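Local coordinates for protein adenosyl-chloride synthase (PDB 2ZBV) that binds adenosine and probably cleaves S-adenosyl-L-methionine, with hydroxide or a halide ion as the attacking nucleophile, at residues F63-D68 and N93-V98; G3-W8 and S47-R52; Y103-I108 and L153-L158. One frame throughout, in Å; residues are numbered along the deposited sequence.

Contact 1 (F63-D68 and N93-V98). With ADN (adenosine), chain D.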
# COMPACT_ATOMS: atom_id res chain seq x y z
N PHE A 63 -15.64 12.14 0.33
CA PHE A 63 -14.20 12.07 0.12
C PHE A 63 -13.42 12.73 1.26
O PHE A 63 -13.68 13.87 1.62
CB PHE A 63 -13.84 12.75 -1.20
CG PHE A 63 -14.35 12.02 -2.42
CD1 PHE A 63 -13.58 11.02 -3.02
CD2 PHE A 63 -15.59 12.34 -2.97
CE1 PHE A 63 -14.05 10.33 -4.15
CE2 PHE A 63 -16.07 11.66 -4.11
CZ PHE A 63 -15.29 10.65 -4.70
N LEU A 64 -12.47 11.99 1.82
CA LEU A 64 -11.63 12.49 2.89
C LEU A 64 -10.31 12.84 2.22
O LEU A 64 -9.54 11.95 1.88
CB LEU A 64 -11.43 11.41 3.94
CG LEU A 64 -10.48 11.68 5.11
CD1 LEU A 64 -10.83 12.98 5.83
CD2 LEU A 64 -10.57 10.49 6.06
N VAL A 65 -10.07 14.13 2.01
CA VAL A 65 -8.87 14.58 1.31
C VAL A 65 -7.97 15.40 2.21
O VAL A 65 -8.29 16.54 2.55
CB VAL A 65 -9.27 15.43 0.08
CG1 VAL A 65 -8.04 15.70 -0.79
CG2 VAL A 65 -10.36 14.71 -0.71
N VAL A 66 -6.84 14.83 2.59
CA VAL A 66 -5.93 15.51 3.48
C VAL A 66 -4.47 15.62 3.03
O VAL A 66 -3.65 14.74 3.28
CB VAL A 66 -5.95 14.87 4.90
CG1 VAL A 66 -5.16 15.73 5.87
CG2 VAL A 66 -7.39 14.73 5.38
N VAL A 67 -4.19 16.72 2.34
CA VAL A 67 -2.84 17.11 1.89
C VAL A 67 -2.95 18.49 2.51
O VAL A 67 -3.49 19.43 1.91
CB VAL A 67 -2.74 17.18 0.36
CG1 VAL A 67 -1.32 17.59 -0.04
CG2 VAL A 67 -3.08 15.82 -0.24
N ASP A 68 -2.43 18.61 3.72
CA ASP A 68 -2.61 19.81 4.51
C ASP A 68 -1.36 20.41 5.16
O ASP A 68 -1.18 20.33 6.37
CB ASP A 68 -3.67 19.42 5.56
CG ASP A 68 -4.18 20.57 6.37
OD1 ASP A 68 -4.06 21.74 5.94
OD2 ASP A 68 -4.73 20.28 7.45
N ASN A 93 -7.32 24.80 1.13
CA ASN A 93 -6.03 25.20 0.56
C ASN A 93 -5.94 25.04 -0.95
O ASN A 93 -4.86 25.11 -1.52
CB ASN A 93 -4.90 24.39 1.20
CG ASN A 93 -5.03 22.89 0.96
OD1 ASN A 93 -5.86 22.46 0.15
ND2 ASN A 93 -4.22 22.10 1.65
N GLY A 94 -7.08 24.82 -1.60
CA GLY A 94 -7.07 24.68 -3.05
C GLY A 94 -7.09 23.25 -3.56
O GLY A 94 -7.21 23.04 -4.77
N VAL A 95 -6.98 22.26 -2.68
CA VAL A 95 -6.99 20.87 -3.13
C VAL A 95 -8.31 20.49 -3.83
O VAL A 95 -8.33 19.61 -4.70
CB VAL A 95 -6.69 19.88 -1.96
CG1 VAL A 95 -7.84 19.86 -0.93
CG2 VAL A 95 -6.44 18.48 -2.52
N LEU A 96 -9.40 21.18 -3.49
CA LEU A 96 -10.70 20.90 -4.11
C LEU A 96 -10.96 21.74 -5.35
O LEU A 96 -12.09 21.78 -5.85
CB LEU A 96 -11.83 21.13 -3.10
CG LEU A 96 -11.79 20.28 -1.83
CD1 LEU A 96 -13.01 20.59 -0.96
CD2 LEU A 96 -11.75 18.80 -2.20
N THR A 97 -9.93 22.41 -5.84
CA THR A 97 -10.05 23.27 -7.02
C THR A 97 -10.64 22.61 -8.26
O THR A 97 -11.57 23.15 -8.87
CB THR A 97 -8.68 23.87 -7.41
OG1 THR A 97 -8.26 24.80 -6.41
CG2 THR A 97 -8.77 24.59 -8.75
N VAL A 98 -10.11 21.45 -8.64
CA VAL A 98 -10.58 20.76 -9.84
C VAL A 98 -12.02 20.23 -9.74
O VAL A 98 -12.81 20.46 -10.65
CB VAL A 98 -9.62 19.62 -10.25
CG1 VAL A 98 -10.00 19.10 -11.64
CG2 VAL A 98 -8.17 20.12 -10.27
O5' ADN D . -1.82 16.68 9.43
C5' ADN D . -1.42 15.97 8.25
C4' ADN D . -0.71 16.93 7.30
O4' ADN D . 0.51 17.49 7.88
C3' ADN D . -0.27 16.25 5.98
O3' ADN D . -1.29 16.35 4.99
C2' ADN D . 1.03 17.01 5.62
O2' ADN D . 0.91 17.69 4.37
C1' ADN D . 1.27 17.99 6.77
N9 ADN D . 2.71 18.03 7.10
C8 ADN D . 3.44 17.00 7.66
N7 ADN D . 4.68 17.36 7.81
C5 ADN D . 4.83 18.63 7.37
C6 ADN D . 5.92 19.54 7.29
N6 ADN D . 7.19 19.17 7.72
N1 ADN D . 5.70 20.77 6.77
C2 ADN D . 4.48 21.15 6.34
N3 ADN D . 3.43 20.33 6.41
C4 ADN D . 3.56 19.08 6.91
O HOH W 1 -3.10 23.08 4.05
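N93 ties the chain just beyond strand 62-66 to the turn ahead of helix 97-103, and its side chain uses both ends of the amide to do so. From CB, the first torsion (chi1 61°) sets CG between the backbone N and the carbonyl carbon, which brings the amide in front of the carbonyl of V67. CG stands 3.9 Å from V67 O. Of the two tips, OD1 turns back on its own chain and accepts from V95 N at 3.1 Å, closing an Asx turn. ND2 crosses to the residue just past the strand, donating a hydrogen bond to V67 O at 2.8 Å, in the carbonyl plane and almost in the plane of the amide itself. ND2 also donates to a water, which in turn donates to D68 OD1. The other carboxylate oxygen of D68 forms a salt bridge with R75.

This is the carboxyl end of a strand inside a parallel part of the N-terminal domain's sheet, where the adenosine lies: D68 N donates to ribose O3' at 2.8 Å, close to straight (167°). Nearer the middle of the strand, V65 CG1 meets V95 CG2 at 3.6 Å, both methyls carried anti to their own backbone N. Further along, a type I turn from G94 to T97 leads into the helix with L96 at the N-cap position, and G94 O accepts from both T97 N and T97 OG1, the latter at 2.6 Å.

Contact 2 (G3-W8 and S47-R52). With ADN (adenosine), chain D.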
# COMPACT_ATOMS: atom_id res chain seq x y z
N GLY A 3 -14.02 7.81 0.15
CA GLY A 3 -12.84 7.77 -0.71
C GLY A 3 -11.75 8.51 0.04
O GLY A 3 -11.91 9.68 0.36
N PHE A 4 -10.62 7.84 0.29
CA PHE A 4 -9.53 8.39 1.11
C PHE A 4 -8.29 8.78 0.28
O PHE A 4 -7.69 7.93 -0.39
CB PHE A 4 -9.19 7.32 2.16
CG PHE A 4 -8.51 7.83 3.41
CD1 PHE A 4 -8.28 9.19 3.62
CD2 PHE A 4 -8.07 6.91 4.37
CE1 PHE A 4 -7.63 9.64 4.79
CE2 PHE A 4 -7.42 7.34 5.54
CZ PHE A 4 -7.20 8.71 5.75
N LEU A 5 -7.90 10.05 0.35
CA LEU A 5 -6.75 10.57 -0.39
C LEU A 5 -5.85 11.46 0.50
O LEU A 5 -6.33 12.41 1.10
CB LEU A 5 -7.25 11.37 -1.60
CG LEU A 5 -6.31 12.14 -2.54
CD1 LEU A 5 -5.26 11.20 -3.12
CD2 LEU A 5 -7.14 12.74 -3.68
N THR A 6 -4.55 11.14 0.57
CA THR A 6 -3.61 11.92 1.39
C THR A 6 -2.18 11.85 0.84
O THR A 6 -1.91 11.17 -0.15
CB THR A 6 -3.51 11.40 2.85
OG1 THR A 6 -2.68 10.22 2.87
CG2 THR A 6 -4.89 11.05 3.43
N ASP A 7 -1.27 12.54 1.53
CA ASP A 7 0.15 12.54 1.19
C ASP A 7 0.90 11.94 2.39
O ASP A 7 2.09 12.17 2.57
CB ASP A 7 0.64 13.98 0.93
CG ASP A 7 0.51 14.89 2.15
OD1 ASP A 7 -0.30 14.58 3.05
OD2 ASP A 7 1.20 15.93 2.22
N TRP A 8 0.18 11.15 3.19
CA TRP A 8 0.77 10.57 4.40
C TRP A 8 1.71 9.38 4.18
O TRP A 8 2.58 9.13 5.00
CB TRP A 8 -0.32 10.14 5.39
CG TRP A 8 -1.30 11.22 5.76
CD1 TRP A 8 -1.26 12.54 5.41
CD2 TRP A 8 -2.53 11.04 6.47
NE1 TRP A 8 -2.40 13.19 5.84
CE2 TRP A 8 -3.19 12.28 6.50
CE3 TRP A 8 -3.14 9.93 7.08
CZ2 TRP A 8 -4.44 12.46 7.11
CZ3 TRP A 8 -4.38 10.10 7.69
CH2 TRP A 8 -5.02 11.36 7.70
N SER A 47 -5.19 17.62 -6.22
CA SER A 47 -6.43 18.17 -6.79
C SER A 47 -6.80 17.43 -8.07
O SER A 47 -7.97 17.14 -8.32
CB SER A 47 -6.31 19.69 -7.04
OG SER A 47 -5.47 20.02 -8.14
N HIS A 48 -5.80 17.10 -8.88
CA HIS A 48 -6.02 16.36 -10.12
C HIS A 48 -6.41 14.91 -9.87
O HIS A 48 -7.38 14.41 -10.45
CB HIS A 48 -4.76 16.40 -10.99
CG HIS A 48 -4.53 17.73 -11.65
ND1 HIS A 48 -5.38 18.23 -12.61
CD2 HIS A 48 -3.56 18.65 -11.48
CE1 HIS A 48 -4.94 19.41 -13.00
NE2 HIS A 48 -3.83 19.69 -12.33
N VAL A 49 -5.65 14.22 -9.01
CA VAL A 49 -5.94 12.82 -8.68
C VAL A 49 -7.35 12.68 -8.10
O VAL A 49 -8.07 11.74 -8.42
CB VAL A 49 -4.93 12.25 -7.64
CG1 VAL A 49 -5.36 10.84 -7.23
CG2 VAL A 49 -3.51 12.21 -8.23
N LEU A 50 -7.73 13.63 -7.25
CA LEU A 50 -9.05 13.62 -6.62
C LEU A 50 -10.16 13.66 -7.67
O LEU A 50 -11.07 12.84 -7.66
CB LEU A 50 -9.20 14.83 -5.70
CG LEU A 50 -10.59 15.02 -5.10
CD1 LEU A 50 -10.90 13.87 -4.16
CD2 LEU A 50 -10.64 16.36 -4.35
N TYR A 51 -10.08 14.63 -8.57
CA TYR A 51 -11.10 14.73 -9.61
C TYR A 51 -11.20 13.45 -10.45
O TYR A 51 -12.27 12.87 -10.59
CB TYR A 51 -10.82 15.91 -10.52
CG TYR A 51 -11.70 15.91 -11.75
CD1 TYR A 51 -13.09 16.02 -11.63
CD2 TYR A 51 -11.15 15.76 -13.02
CE1 TYR A 51 -13.91 15.97 -12.76
CE2 TYR A 51 -11.97 15.71 -14.16
CZ TYR A 51 -13.34 15.82 -14.02
OH TYR A 51 -14.14 15.76 -15.13
N ARG A 52 -10.08 13.01 -11.00
CA ARG A 52 -10.08 11.82 -11.83
C ARG A 52 -10.62 10.58 -11.12
O ARG A 52 -11.40 9.83 -11.69
CB ARG A 52 -8.68 11.59 -12.39
CG ARG A 52 -8.26 12.79 -13.22
CD ARG A 52 -6.88 12.73 -13.81
NE ARG A 52 -6.56 14.04 -14.37
CZ ARG A 52 -5.57 14.27 -15.22
NH1 ARG A 52 -4.79 13.28 -15.64
NH2 ARG A 52 -5.36 15.51 -15.66
O5' ADN D . -1.82 16.68 9.43
C5' ADN D . -1.42 15.97 8.25
C4' ADN D . -0.71 16.93 7.30
O4' ADN D . 0.51 17.49 7.88
C3' ADN D . -0.27 16.25 5.98
O3' ADN D . -1.29 16.35 4.99
C2' ADN D . 1.03 17.01 5.62
O2' ADN D . 0.91 17.69 4.37
C1' ADN D . 1.27 17.99 6.77
N9 ADN D . 2.71 18.03 7.10
C8 ADN D . 3.44 17.00 7.66
N7 ADN D . 4.68 17.36 7.81
C5 ADN D . 4.83 18.63 7.37
C6 ADN D . 5.92 19.54 7.29
N6 ADN D . 7.19 19.17 7.72
N1 ADN D . 5.70 20.77 6.77
C2 ADN D . 4.48 21.15 6.34
N3 ADN D . 3.43 20.33 6.41
C4 ADN D . 3.56 19.08 6.91
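D7 OD2 is gripped by two donors, the ribose O2' of adenosine, which donates to it at 2.8 Å, and the backbone N of F41. The sister oxygen OD1 accepts a hydrogen bond from ribose O3', also at 2.8 Å, and thus the carboxylate spans the two neighbouring hydroxyls. With chi1 at 62°, the carboxylate faces the sugar. An alanine here is likely to leave O2' and O3' without these acceptors and the sugar freer to shift, with F41 N losing its mate as well. W8 brings the edge of its indole to O3', with NE1 3.5 Å away, while T6 CG2 sits over the ring centre on one face. T6 OG1 accepts from W8 N in an ST turn and is also bonded to H36 ND1, at the bend where the strand ends. F180 of the second subunit packs on both D7 and W8.

Two residues before D7, on strand 2-6, L5 points toward helix 43-54. Its two methyls divide the helix surface: CD2 rests against L50 CB at 3.6 Å, and CD1 lies by V49 CG1 at 4.1 Å. L50 also touches F63 and V65. Helix 43-54 links parallel strands 31-33 and 62-66 across the strand between them, a beta-alpha-beta crossover, and the nucleoside site lies at the carboxyl ends of strands 2-6 and 62-66, against a neighbouring subunit.

Contact 3 (Y103-I108 and L153-L158)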
# COMPACT_ATOMS: atom_id res chain seq x y z
N TYR A 103 -17.33 20.01 -11.47
CA TYR A 103 -18.68 19.62 -11.08
C TYR A 103 -19.59 20.78 -10.66
O TYR A 103 -20.80 20.64 -10.64
CB TYR A 103 -18.64 18.63 -9.91
CG TYR A 103 -17.89 17.33 -10.15
CD1 TYR A 103 -18.04 16.62 -11.34
CD2 TYR A 103 -17.09 16.78 -9.15
CE1 TYR A 103 -17.41 15.38 -11.52
CE2 TYR A 103 -16.46 15.54 -9.32
CZ TYR A 103 -16.63 14.85 -10.50
OH TYR A 103 -16.07 13.60 -10.64
N GLY A 104 -18.99 21.92 -10.32
CA GLY A 104 -19.79 23.04 -9.86
C GLY A 104 -20.01 22.91 -8.36
O GLY A 104 -20.18 21.80 -7.85
N VAL A 105 -20.00 24.03 -7.66
CA VAL A 105 -20.17 24.03 -6.21
C VAL A 105 -21.62 24.27 -5.79
O VAL A 105 -22.22 25.28 -6.14
CB VAL A 105 -19.29 25.13 -5.56
CG1 VAL A 105 -19.43 25.07 -4.05
CG2 VAL A 105 -17.84 24.94 -5.99
N ALA A 106 -22.16 23.33 -5.03
CA ALA A 106 -23.54 23.44 -4.56
C ALA A 106 -23.59 24.12 -3.20
O ALA A 106 -24.47 24.95 -2.94
CB ALA A 106 -24.18 22.06 -4.48
N GLU A 107 -22.64 23.79 -2.33
CA GLU A 107 -22.62 24.36 -0.99
C GLU A 107 -21.29 24.09 -0.29
O GLU A 107 -20.69 23.03 -0.49
CB GLU A 107 -23.75 23.72 -0.17
CG GLU A 107 -23.88 24.20 1.26
CD GLU A 107 -25.00 23.48 1.98
OE1 GLU A 107 -26.11 23.38 1.41
OE2 GLU A 107 -24.79 23.01 3.12
N ILE A 108 -20.85 25.05 0.52
CA ILE A 108 -19.60 24.93 1.27
C ILE A 108 -19.87 25.27 2.74
O ILE A 108 -20.48 26.29 3.06
CB ILE A 108 -18.52 25.90 0.77
CG1 ILE A 108 -18.37 25.80 -0.74
CG2 ILE A 108 -17.19 25.56 1.44
CD1 ILE A 108 -17.44 26.86 -1.31
N LEU A 153 -19.02 31.49 1.41
CA LEU A 153 -19.39 31.91 0.07
C LEU A 153 -18.24 31.77 -0.91
O LEU A 153 -18.42 31.87 -2.13
CB LEU A 153 -19.89 33.36 0.09
CG LEU A 153 -21.02 33.63 1.09
CD1 LEU A 153 -21.44 35.09 1.00
CD2 LEU A 153 -22.21 32.71 0.82
N SER A 154 -17.05 31.52 -0.38
CA SER A 154 -15.88 31.36 -1.22
C SER A 154 -14.95 30.28 -0.67
O SER A 154 -15.13 29.79 0.45
CB SER A 154 -15.11 32.68 -1.34
OG SER A 154 -14.60 33.08 -0.09
N TYR A 155 -13.96 29.93 -1.48
CA TYR A 155 -12.98 28.92 -1.11
C TYR A 155 -11.70 29.26 -1.85
O TYR A 155 -11.75 29.91 -2.89
CB TYR A 155 -13.51 27.54 -1.52
CG TYR A 155 -13.72 27.38 -3.01
CD1 TYR A 155 -12.70 26.89 -3.82
CD2 TYR A 155 -14.93 27.72 -3.61
CE1 TYR A 155 -12.87 26.75 -5.19
CE2 TYR A 155 -15.11 27.58 -4.99
CZ TYR A 155 -14.07 27.09 -5.77
OH TYR A 155 -14.22 26.93 -7.13
N GLU A 156 -10.56 28.85 -1.31
CA GLU A 156 -9.28 29.13 -1.96
C GLU A 156 -9.18 28.35 -3.26
O GLU A 156 -9.55 27.19 -3.33
CB GLU A 156 -8.11 28.74 -1.04
CG GLU A 156 -7.94 29.64 0.18
CD GLU A 156 -7.59 31.07 -0.20
OE1 GLU A 156 -6.55 31.27 -0.87
OE2 GLU A 156 -8.35 32.00 0.16
N VAL A 157 -8.67 29.01 -4.30
CA VAL A 157 -8.53 28.39 -5.60
C VAL A 157 -7.08 28.38 -6.06
O VAL A 157 -6.36 29.36 -5.89
CB VAL A 157 -9.37 29.13 -6.66
CG1 VAL A 157 -9.15 28.52 -8.03
CG2 VAL A 157 -10.85 29.07 -6.28
N LEU A 158 -6.66 27.25 -6.64
CA LEU A 158 -5.30 27.12 -7.16
C LEU A 158 -5.23 27.80 -8.52
O LEU A 158 -6.02 27.49 -9.42
CB LEU A 158 -4.93 25.64 -7.34
CG LEU A 158 -4.63 24.81 -6.09
CD1 LEU A 158 -4.28 23.39 -6.50
CD2 LEU A 158 -3.48 25.45 -5.32
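The phenol ring of Y155 is approached at a slant along one side, by I108 CD1 at its CD2 (3.5 Å) and by V105 CG2 at its CE2 (3.9 Å), neither squarely over the face nor at the edge. A100 of helix 97-103 and M80 of strand 77-82 also touch this side chain. The two aliphatic residues belong to strand 105-110, the outermost strand at this end of the mixed sheet, and a classic beta bulge interrupts it: A106 and E107 both face K81 of the neighbouring strand. Within the span from V105 to I108, the side chains at the two ends point to the same loop.

Y155 extends toward the strand from segment 153-158, which has no regular structure. A chi1 of 62° directs its ring toward V105 and I108. The side chain of V105 meets it from the opposite direction, whereas that of I108 comes in at about a right angle. All these side-chain contacts are apolar, and no hydrogen bond joins the two segments; just beside them, however, the backbone of I108 pairs with that of L152, so the loop is held to the strand there as well.

Before the strand, G104 leaves helix 97-103 with positive phi. Far from the adenosine, this packing lays the chain that follows helix 127-140 against the border of the sheet. I108 CD1 also lies 4.0 Å from Y155 CB and 4.1 Å from S154 O.

Contacts 1 and 2 are one unit of structure, their centres about 7 Å apart: strands 62-66 and 2-6 are parallel neighbours, with probable hydrogen bonds from L64 N to G3 O (2.8 Å) and from V66 N to L5 O (2.9 Å). The strand side of each runs on to the adenosine, and its O3' is held jointly, D68 N donating to it and D7 OD1 accepting from it. Contact 3 lies at the far border of the same sheet, its centre about 11 Å from that of contact 1 and about 17 Å from that of contact 2. Its loop still returns to contact 1, where L158 N and T97 OG1 are 2.9 Å apart, and Y103 packs on Y51 of the helix in contact 2.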